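Local coordinates for protein CofB (Escherichia coli, PDB 5AX6) that forms the homotrimeric minor pilin subunit of the CFA/III type IVb pilus and probably takes part in assembling that pilus, at residues Y91-S94 / T95-G99; F354-N358 / A359-V363; G372-T375 / S376-G379. One frame throughout, in Å; residues are numbered along the deposited sequence.

Contact 1: residues Y91-S94 / T95-G99; sequences YCIS and TGTQG
Ile-93 and Thr-97 meet because their first torsions aim a carbon branch from each side into the same bend. In Ile-93, CG1 lies between the backbone N and the carbonyl carbon (chi1 57°), which lays the CG1-CD1 arm against the Gly-96 backbone. In Thr-97 the hydroxyl takes that middle position (chi1 70°), and the methyl is left beside the backbone N, facing the isoleucine. The two side chains cross at a slant, with Thr-97 CG2 3.9 Å from Ile-93 CG1. The methyl of Thr-95 reaches the end of the same arm, its CG2 lying 4.0 Å from Ile-93 CD1.

The turn is closed by Gly-96 N donating to Ile-93 O, a bond 3.1 Å long and bent to 143° at the hydrogen. Tyr-91 approaches the turn obliquely, with its CD1 3.7 Å from Gly-96 CA. Gly-96 has backbone angles at which a CB would be jammed against the carbonyl oxygen of Thr-95, and the tyrosine ring, through CE1, lies close to where that CB would stand. Gly-99 N donates to Thr-97 OG1, two residues back, at 3.0 Å, a second local closure.

The loop has anchors at its base. Cys-92 is joined by a disulfide to Cys-110, Lys-90 pairs through its backbone with Thr-97, and its NZ also binds the carbonyl oxygens of Thr-97 and Gly-99. This is the pattern of a type I beta turn from Ile-93 to Gly-96 followed directly by an ST turn at Thr-97, built into an exposed, disulfide-tethered loop of the pilin domain.

Contact 2: residues F354-N358 / A359-V363; sequences FSNSN and ASDLV
Asn-358 meets Ser-360 and Asp-361 through a single oxygen, OD1, which accepts from both. The stronger bond comes from Ser-360 OG, 3.0 Å from Asn-358 OD1, with the hydroxyl standing above the amide plane. The other is weak: Asp-361 N lies 3.3 Å from Asn-358 OD1. Both depend on the asparagine CG lying between the backbone N and the carbonyl carbon (chi1 50°), which folds the amide back over the chain that follows.

The backbone carbonyl of the same residue is used as well. Leu-362 N donates to Asn-358 O at 2.9 Å, nearly straight at 158°, while Asp-361 N adds a weak second bond to that oxygen. Asn-358 is thus the N-cap of the single helical turn 359-362 in the C-terminal domain: its side chain takes up an amide of the first turn, and its carbonyl starts the helical bonding that Val-363 N continues to Ala-359 O.

Asp-361 OD2 takes its hydrogen bond from water. A water donates to Asp-361 OD2 at 2.7 Å and accepts from Ser-357 N at 2.8 Å, bridging the helix to the chain just before it. Asp-361 OD2 also comes within 3.0 Å of Asn-358 OD1, two acceptors whose mutual repulsion is probably offset by the donors and the positive end of the helix.

Asn-356 has its amide planted elsewhere: ND2 donates to Leu-473 O and, weakly, to Lys-378 O. Its side chain crosses that of Asp-361 at about a right angle, with Asn-356 OD1 3.6 Å from Asp-361 CB. Asn-356 CB packs on the buried leucine, 3.7 Å from Leu-362 CD2, and Leu-362 also touches Tyr-419 and Pro-475. Ser-357 OG is paired with Lys-476 NZ.

Contact 3: residues G372-T375 / S376-G379; sequences GNVT and SEKG
A beta turn with type I-like backbone angles at Val-374 and Thr-375 carries this contact, in the loop leading to strand 381-384. Asn-373 O closes it, accepting from Ser-376 N at 3.1 Å and 161°; Glu-377 N adds a weak second bond to the same oxygen. The Asn-373 amide spans to the other end of the turn, its ND2 3.3 Å from Ser-376 CB, and Thr-375 OG1 donates weakly to Asn-373 OD1 at 3.2 Å.

Glu-377 lies against the Asn-373 carbonyl, its CG 3.2 Å from Asn-373 O. The side chain, extended beyond CG, carries Glu-377 OE2 to Asn-373 N at 3.4 Å, a weak bond. The firmer partners of OE2 lie elsewhere: the hydroxyl of Tyr-370 and, as a salt bridge, Arg-430 of the second subunit. A glutamine here would probably leave that arginine without its countercharge and weaken the hold between the subunits. Val-374 also packs on Arg-430 of the second subunit, and on strands 438-448 and 452-463 of its own chain. The whole is a type I-like beta turn at the trimer interface, whose following glutamate supplies one half of the bridge to Arg-430 of the second subunit.

Contact 1 stands apart in the pilin domain, its centre about 90 Å or more from those of the other two and across the centre of the chain from them. Contacts 2 and 3 are neighbours in the C-terminal domain, centres about 12 Å apart, joined by the Ser-355 and Gly-379 backbones. Contacts 1 and 3 are surface turns; contact 2 is partly buried. Their chemistry follows their place: turn bonds, methyl packing and its own disulfide hold contact 1, amide capping and a water bridge serve the helix of contact 2, and contact 3 alone reaches another chain, through a salt bridge and packing. All three are local closures within a few residues.

Contact 1: residues Y91-S94 / T95-G99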
ATOM      1  N   TYR A  91     -15.988  -2.559 -34.989  1.00 20.47           N
ATOM      2  CA  TYR A  91     -16.909  -3.664 -34.740  1.00 23.68           C
ATOM      3  C   TYR A  91     -18.030  -3.285 -33.797  1.00 22.44           C
ATOM      4  O   TYR A  91     -18.517  -4.114 -33.029  1.00 20.62           O
ATOM      5  CB  TYR A  91     -16.135  -4.890 -34.234  1.00 25.36           C
ATOM      6  CG  TYR A  91     -15.276  -5.417 -35.351  1.00 23.41           C
ATOM      7  CD1 TYR A  91     -15.859  -6.025 -36.460  1.00 26.04           C
ATOM      8  CD2 TYR A  91     -13.895  -5.237 -35.347  1.00 28.30           C
ATOM      9  CE1 TYR A  91     -15.089  -6.478 -37.522  1.00 26.06           C
ATOM     10  CE2 TYR A  91     -13.113  -5.689 -36.406  1.00 29.49           C
ATOM     11  CZ  TYR A  91     -13.716  -6.312 -37.484  1.00 32.67           C
ATOM     12  OH  TYR A  91     -12.958  -6.759 -38.535  1.00 34.63           O
ATOM     13  N   CYS A  92     -18.434  -2.018 -33.862  1.00 17.25           N
ATOM     14  CA  CYS A  92     -19.721  -1.597 -33.326  1.00 19.96           C
ATOM     15  C   CYS A  92     -20.845  -2.461 -33.911  1.00 24.82           C
ATOM     16  O   CYS A  92     -21.893  -2.632 -33.287  1.00 22.52           O
ATOM     17  CB  CYS A  92     -19.984  -0.130 -33.639  1.00 24.74           C
ATOM     18  SG  CYS A  92     -19.251   0.989 -32.398  1.00 29.12           S
ATOM     19  N   ILE A  93     -20.630  -2.971 -35.121  1.00 21.22           N
ATOM     20  CA  ILE A  93     -21.488  -4.035 -35.669  1.00 19.40           C
ATOM     21  C   ILE A  93     -20.615  -5.247 -35.973  1.00 24.90           C
ATOM     22  O   ILE A  93     -19.411  -5.111 -36.167  1.00 20.91           O
ATOM     23  CB  ILE A  93     -22.265  -3.588 -36.941  1.00 20.99           C
ATOM     24  CG1 ILE A  93     -21.306  -3.107 -38.040  1.00 19.61           C
ATOM     25  CG2 ILE A  93     -23.294  -2.528 -36.573  1.00 23.98           C
ATOM     26  CD1 ILE A  93     -22.000  -2.503 -39.280  1.00 24.20           C
ATOM     27  N   SER A  94     -21.219  -6.433 -35.999  1.00 19.37           N
ATOM     28  CA  SER A  94     -20.467  -7.672 -36.070  1.00 22.82           C
ATOM     29  C   SER A  94     -19.616  -7.765 -37.337  1.00 21.92           C
ATOM     30  O   SER A  94     -18.470  -8.207 -37.302  1.00 26.44           O
ATOM     31  CB  SER A  94     -21.434  -8.868 -35.986  1.00 27.42           C
ATOM     32  OG  SER A  94     -20.737 -10.081 -36.184  1.00 37.45           O
ATOM     33  N   THR A  95     -20.176  -7.325 -38.453  1.00 21.71           N
ATOM     34  CA  THR A  95     -19.501  -7.456 -39.727  1.00 22.55           C
ATOM     35  C   THR A  95     -18.466  -6.357 -39.945  1.00 25.11           C
ATOM     36  O   THR A  95     -17.685  -6.427 -40.886  1.00 20.50           O
ATOM     37  CB  THR A  95     -20.503  -7.425 -40.892  1.00 20.17           C
ATOM     38  OG1 THR A  95     -19.810  -7.646 -42.126  1.00 36.93           O
ATOM     39  CG2 THR A  95     -21.215  -6.094 -40.961  1.00 20.16           C
ATOM     40  N   GLY A  96     -18.482  -5.337 -39.085  1.00 23.06           N
ATOM     41  CA  GLY A  96     -17.541  -4.235 -39.188  1.00 20.61           C
ATOM     42  C   GLY A  96     -18.081  -3.073 -40.016  1.00 26.76           C
ATOM     43  O   GLY A  96     -18.672  -3.268 -41.082  1.00 23.55           O
ATOM     44  N   THR A  97     -17.888  -1.858 -39.514  1.00 22.78           N
ATOM     45  CA  THR A  97     -18.210  -0.654 -40.273  1.00 20.82           C
ATOM     46  C   THR A  97     -17.106  -0.319 -41.248  1.00 24.15           C
ATOM     47  O   THR A  97     -16.106  -1.035 -41.339  1.00 24.90           O
ATOM     48  CB  THR A  97     -18.415   0.563 -39.351  1.00 27.00           C
ATOM     49  OG1 THR A  97     -17.147   0.947 -38.793  1.00 23.01           O
ATOM     50  CG2 THR A  97     -19.398   0.241 -38.232  1.00 23.00           C
ATOM     51  N   GLN A  98     -17.269   0.799 -41.957  1.00 25.26           N
ATOM     52  CA  GLN A  98     -16.211   1.325 -42.813  1.00 26.24           C
ATOM     53  C   GLN A  98     -15.077   1.984 -42.023  1.00 28.19           C
ATOM     54  O   GLN A  98     -14.042   2.339 -42.595  1.00 29.62           O
ATOM     55  CB  GLN A  98     -16.786   2.338 -43.813  1.00 28.37           C
ATOM     56  CG  GLN A  98     -17.737   1.724 -44.834  1.00 42.13           C
ATOM     57  CD  GLN A  98     -17.067   0.662 -45.682  1.00 54.30           C
ATOM     58  OE1 GLN A  98     -16.068   0.926 -46.356  1.00 63.15           O
ATOM     59  NE2 GLN A  98     -17.608  -0.554 -45.647  1.00 58.07           N
ATOM     60  N   GLY A  99     -15.277   2.174 -40.722  1.00 29.03           N
ATOM     61  CA  GLY A  99     -14.204   2.656 -39.865  1.00 23.67           C
ATOM     62  C   GLY A  99     -13.068   1.644 -39.879  1.00 27.53           C
ATOM     63  O   GLY A  99     -13.300   0.442 -40.023  1.00 25.84           O
TER

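Contact 2: residues F354-N358 / A359-V363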
ATOM      1  N   PHE A 354       2.139 -23.641  42.666  1.00 20.28           N
ATOM      2  CA  PHE A 354       1.784 -22.934  43.890  1.00 21.71           C
ATOM      3  C   PHE A 354       3.000 -23.029  44.824  1.00 23.71           C
ATOM      4  O   PHE A 354       3.941 -23.790  44.546  1.00 20.82           O
ATOM      5  CB  PHE A 354       0.513 -23.523  44.501  1.00 22.98           C
ATOM      6  CG  PHE A 354      -0.682 -23.438  43.582  1.00 21.10           C
ATOM      7  CD1 PHE A 354      -1.450 -22.283  43.524  1.00 19.48           C
ATOM      8  CD2 PHE A 354      -1.017 -24.501  42.763  1.00 19.74           C
ATOM      9  CE1 PHE A 354      -2.540 -22.193  42.673  1.00 18.71           C
ATOM     10  CE2 PHE A 354      -2.106 -24.418  41.905  1.00 19.20           C
ATOM     11  CZ  PHE A 354      -2.873 -23.265  41.864  1.00 18.57           C
ATOM     12  N   SER A 355       3.032 -22.242  45.896  1.00 24.34           N
ATOM     13  CA  SER A 355       4.309 -22.088  46.584  1.00 24.46           C
ATOM     14  C   SER A 355       4.317 -22.369  48.089  1.00 26.66           C
ATOM     15  O   SER A 355       5.279 -22.009  48.757  1.00 28.81           O
ATOM     16  CB  SER A 355       4.862 -20.680  46.332  1.00 22.72           C
ATOM     17  OG  SER A 355       3.980 -19.665  46.772  1.00 29.05           O
ATOM     18  N   ASN A 356       3.289 -23.024  48.624  1.00 24.65           N
ATOM     19  CA  ASN A 356       3.356 -23.469  50.026  1.00 28.08           C
ATOM     20  C   ASN A 356       4.235 -24.702  50.154  1.00 33.78           C
ATOM     21  O   ASN A 356       4.073 -25.667  49.408  1.00 29.80           O
ATOM     22  CB  ASN A 356       1.958 -23.745  50.597  1.00 23.08           C
ATOM     23  CG  ASN A 356       1.222 -22.470  50.952  1.00 26.47           C
ATOM     24  OD1 ASN A 356       1.844 -21.423  51.158  1.00 26.46           O
ATOM     25  ND2 ASN A 356      -0.102 -22.543  51.024  1.00 26.40           N
ATOM     26  N   SER A 357       5.162 -24.666  51.113  1.00 31.07           N
ATOM     27  CA  SER A 357       6.205 -25.682  51.224  1.00 31.19           C
ATOM     28  C   SER A 357       6.232 -26.432  52.564  1.00 42.06           C
ATOM     29  O   SER A 357       6.487 -27.637  52.608  1.00 38.92           O
ATOM     30  CB  SER A 357       7.567 -25.028  50.987  1.00 31.74           C
ATOM     31  OG  SER A 357       8.592 -25.994  50.959  1.00 37.73           O
ATOM     32  N   ASN A 358       5.999 -25.722  53.659  1.00 40.26           N
ATOM     33  CA  ASN A 358       6.042 -26.366  54.965  1.00 43.99           C
ATOM     34  C   ASN A 358       4.644 -26.639  55.497  1.00 43.24           C
ATOM     35  O   ASN A 358       3.674 -26.006  55.072  1.00 41.54           O
ATOM     36  CB  ASN A 358       6.837 -25.519  55.962  1.00 46.14           C
ATOM     37  CG  ASN A 358       6.396 -24.069  55.978  1.00 52.27           C
ATOM     38  OD1 ASN A 358       5.235 -23.761  56.259  1.00 52.98           O
ATOM     39  ND2 ASN A 358       7.328 -23.167  55.692  1.00 54.22           N
ATOM     40  N   ALA A 359       4.561 -27.584  56.431  1.00 38.16           N
ATOM     41  CA  ALA A 359       3.292 -28.088  56.948  1.00 39.43           C
ATOM     42  C   ALA A 359       2.355 -26.996  57.454  1.00 38.71           C
ATOM     43  O   ALA A 359       1.147 -27.072  57.245  1.00 38.57           O
ATOM     44  CB  ALA A 359       3.551 -29.098  58.057  1.00 40.75           C
ATOM     45  N   SER A 360       2.900 -25.988  58.129  1.00 38.96           N
ATOM     46  CA  SER A 360       2.052 -24.967  58.744  1.00 43.00           C
ATOM     47  C   SER A 360       1.296 -24.170  57.688  1.00 42.73           C
ATOM     48  O   SER A 360       0.141 -23.801  57.893  1.00 44.14           O
ATOM     49  CB  SER A 360       2.875 -24.024  59.630  1.00 42.77           C
ATOM     50  OG  SER A 360       3.790 -23.259  58.870  1.00 54.35           O
ATOM     51  N   ASP A 361       1.949 -23.912  56.559  1.00 40.71           N
ATOM     52  CA  ASP A 361       1.304 -23.199  55.463  1.00 36.98           C
ATOM     53  C   ASP A 361       0.400 -24.128  54.658  1.00 31.87           C
ATOM     54  O   ASP A 361      -0.703 -23.745  54.270  1.00 30.22           O
ATOM     55  CB  ASP A 361       2.350 -22.562  54.544  1.00 37.32           C
ATOM     56  CG  ASP A 361       3.089 -21.411  55.211  1.00 50.28           C
ATOM     57  OD1 ASP A 361       2.465 -20.689  56.021  1.00 46.03           O
ATOM     58  OD2 ASP A 361       4.291 -21.229  54.922  1.00 44.05           O
ATOM     59  N   LEU A 362       0.883 -25.345  54.429  1.00 32.27           N
ATOM     60  CA  LEU A 362       0.228 -26.315  53.551  1.00 30.82           C
ATOM     61  C   LEU A 362      -1.066 -26.897  54.103  1.00 31.41           C
ATOM     62  O   LEU A 362      -2.049 -27.034  53.375  1.00 29.62           O
ATOM     63  CB  LEU A 362       1.183 -27.479  53.247  1.00 31.11           C
ATOM     64  CG  LEU A 362       2.166 -27.402  52.081  1.00 39.14           C
ATOM     65  CD1 LEU A 362       3.108 -28.599  52.118  1.00 38.43           C
ATOM     66  CD2 LEU A 362       1.417 -27.359  50.753  1.00 32.16           C
ATOM     67  N   VAL A 363      -1.065 -27.279  55.380  1.00 27.63           N
ATOM     68  CA  VAL A 363      -2.187 -28.049  55.888  1.00 26.49           C
ATOM     69  C   VAL A 363      -3.303 -27.144  56.380  1.00 30.96           C
ATOM     70  O   VAL A 363      -3.084 -26.266  57.218  1.00 29.69           O
ATOM     71  CB  VAL A 363      -1.769 -29.001  57.032  1.00 31.00           C
ATOM     72  CG1 VAL A 363      -2.997 -29.695  57.609  1.00 25.84           C
ATOM     73  CG2 VAL A 363      -0.763 -30.021  56.533  1.00 35.12           C
TER
HETATM   74  O   HOH W   1       5.594 -22.683  53.028  1.00 38.98           O

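Contact 3: residues G372-T375 / S376-G379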
ATOM      1  N   GLY A 372     -12.167 -19.723  52.280  1.00 41.53           N
ATOM      2  CA  GLY A 372     -11.066 -19.221  51.472  1.00 42.14           C
ATOM      3  C   GLY A 372     -10.958 -17.703  51.431  1.00 34.16           C
ATOM      4  O   GLY A 372     -11.958 -17.002  51.272  1.00 43.41           O
ATOM      5  N   ASN A 373      -9.744 -17.197  51.617  1.00 29.35           N
ATOM      6  CA  ASN A 373      -9.457 -15.783  51.432  1.00 28.88           C
ATOM      7  C   ASN A 373      -8.451 -15.674  50.292  1.00 25.19           C
ATOM      8  O   ASN A 373      -7.250 -15.540  50.522  1.00 23.76           O
ATOM      9  CB  ASN A 373      -8.919 -15.148  52.711  1.00 23.50           C
ATOM     10  CG  ASN A 373      -8.617 -13.661  52.548  1.00 34.80           C
ATOM     11  OD1 ASN A 373      -9.015 -13.036  51.565  1.00 34.56           O
ATOM     12  ND2 ASN A 373      -7.905 -13.095  53.513  1.00 34.65           N
ATOM     13  N   VAL A 374      -8.948 -15.763  49.065  1.00 22.98           N
ATOM     14  CA  VAL A 374      -8.061 -15.963  47.921  1.00 24.15           C
ATOM     15  C   VAL A 374      -7.170 -14.761  47.641  1.00 26.34           C
ATOM     16  O   VAL A 374      -6.121 -14.916  47.019  1.00 24.64           O
ATOM     17  CB  VAL A 374      -8.853 -16.307  46.639  1.00 18.71           C
ATOM     18  CG1 VAL A 374      -9.696 -17.565  46.861  1.00 22.57           C
ATOM     19  CG2 VAL A 374      -9.723 -15.120  46.188  1.00 23.80           C
ATOM     20  N   THR A 375      -7.568 -13.568  48.089  1.00 22.89           N
ATOM     21  CA  THR A 375      -6.775 -12.376  47.802  1.00 26.15           C
ATOM     22  C   THR A 375      -5.521 -12.310  48.662  1.00 30.56           C
ATOM     23  O   THR A 375      -4.625 -11.499  48.401  1.00 29.69           O
ATOM     24  CB  THR A 375      -7.570 -11.062  48.024  1.00 28.88           C
ATOM     25  OG1 THR A 375      -7.969 -10.968  49.397  1.00 34.40           O
ATOM     26  CG2 THR A 375      -8.789 -11.001  47.125  1.00 28.08           C
ATOM     27  N   SER A 376      -5.453 -13.164  49.682  1.00 26.79           N
ATOM     28  CA  SER A 376      -4.428 -13.028  50.709  1.00 29.63           C
ATOM     29  C   SER A 376      -3.767 -14.331  51.127  1.00 32.38           C
ATOM     30  O   SER A 376      -2.819 -14.317  51.911  1.00 30.19           O
ATOM     31  CB  SER A 376      -5.029 -12.367  51.958  1.00 34.94           C
ATOM     32  OG  SER A 376      -4.748 -10.987  51.985  1.00 31.88           O
ATOM     33  N   GLU A 377      -4.267 -15.453  50.621  1.00 27.20           N
ATOM     34  CA  GLU A 377      -3.747 -16.758  51.034  1.00 26.23           C
ATOM     35  C   GLU A 377      -2.293 -16.966  50.650  1.00 30.58           C
ATOM     36  O   GLU A 377      -1.873 -16.635  49.545  1.00 27.36           O
ATOM     37  CB  GLU A 377      -4.581 -17.886  50.432  1.00 28.81           C
ATOM     38  CG  GLU A 377      -5.807 -18.259  51.267  1.00 30.71           C
ATOM     39  CD  GLU A 377      -6.752 -19.179  50.520  1.00 32.49           C
ATOM     40  OE1 GLU A 377      -6.652 -19.251  49.276  1.00 27.12           O
ATOM     41  OE2 GLU A 377      -7.594 -19.830  51.174  1.00 32.48           O
ATOM     42  N   LYS A 378      -1.531 -17.526  51.578  1.00 25.48           N
ATOM     43  CA  LYS A 378      -0.148 -17.877  51.310  1.00 30.32           C
ATOM     44  C   LYS A 378      -0.074 -18.914  50.197  1.00 26.21           C
ATOM     45  O   LYS A 378      -0.895 -19.836  50.137  1.00 26.01           O
ATOM     46  CB  LYS A 378       0.536 -18.413  52.567  1.00 31.92           C
ATOM     47  CG  LYS A 378       0.735 -17.366  53.657  1.00 39.55           C
ATOM     48  CD  LYS A 378       1.903 -17.718  54.572  1.00 46.82           C
ATOM     49  CE  LYS A 378       3.231 -17.308  53.954  1.00 51.60           C
ATOM     50  NZ  LYS A 378       3.297 -15.835  53.745  1.00 55.89           N
ATOM     51  N   GLY A 379       0.910 -18.746  49.321  1.00 22.82           N
ATOM     52  CA  GLY A 379       1.208 -19.728  48.291  1.00 26.93           C
ATOM     53  C   GLY A 379       0.400 -19.545  47.023  1.00 21.89           C
ATOM     54  O   GLY A 379       0.573 -20.293  46.059  1.00 23.50           O
TER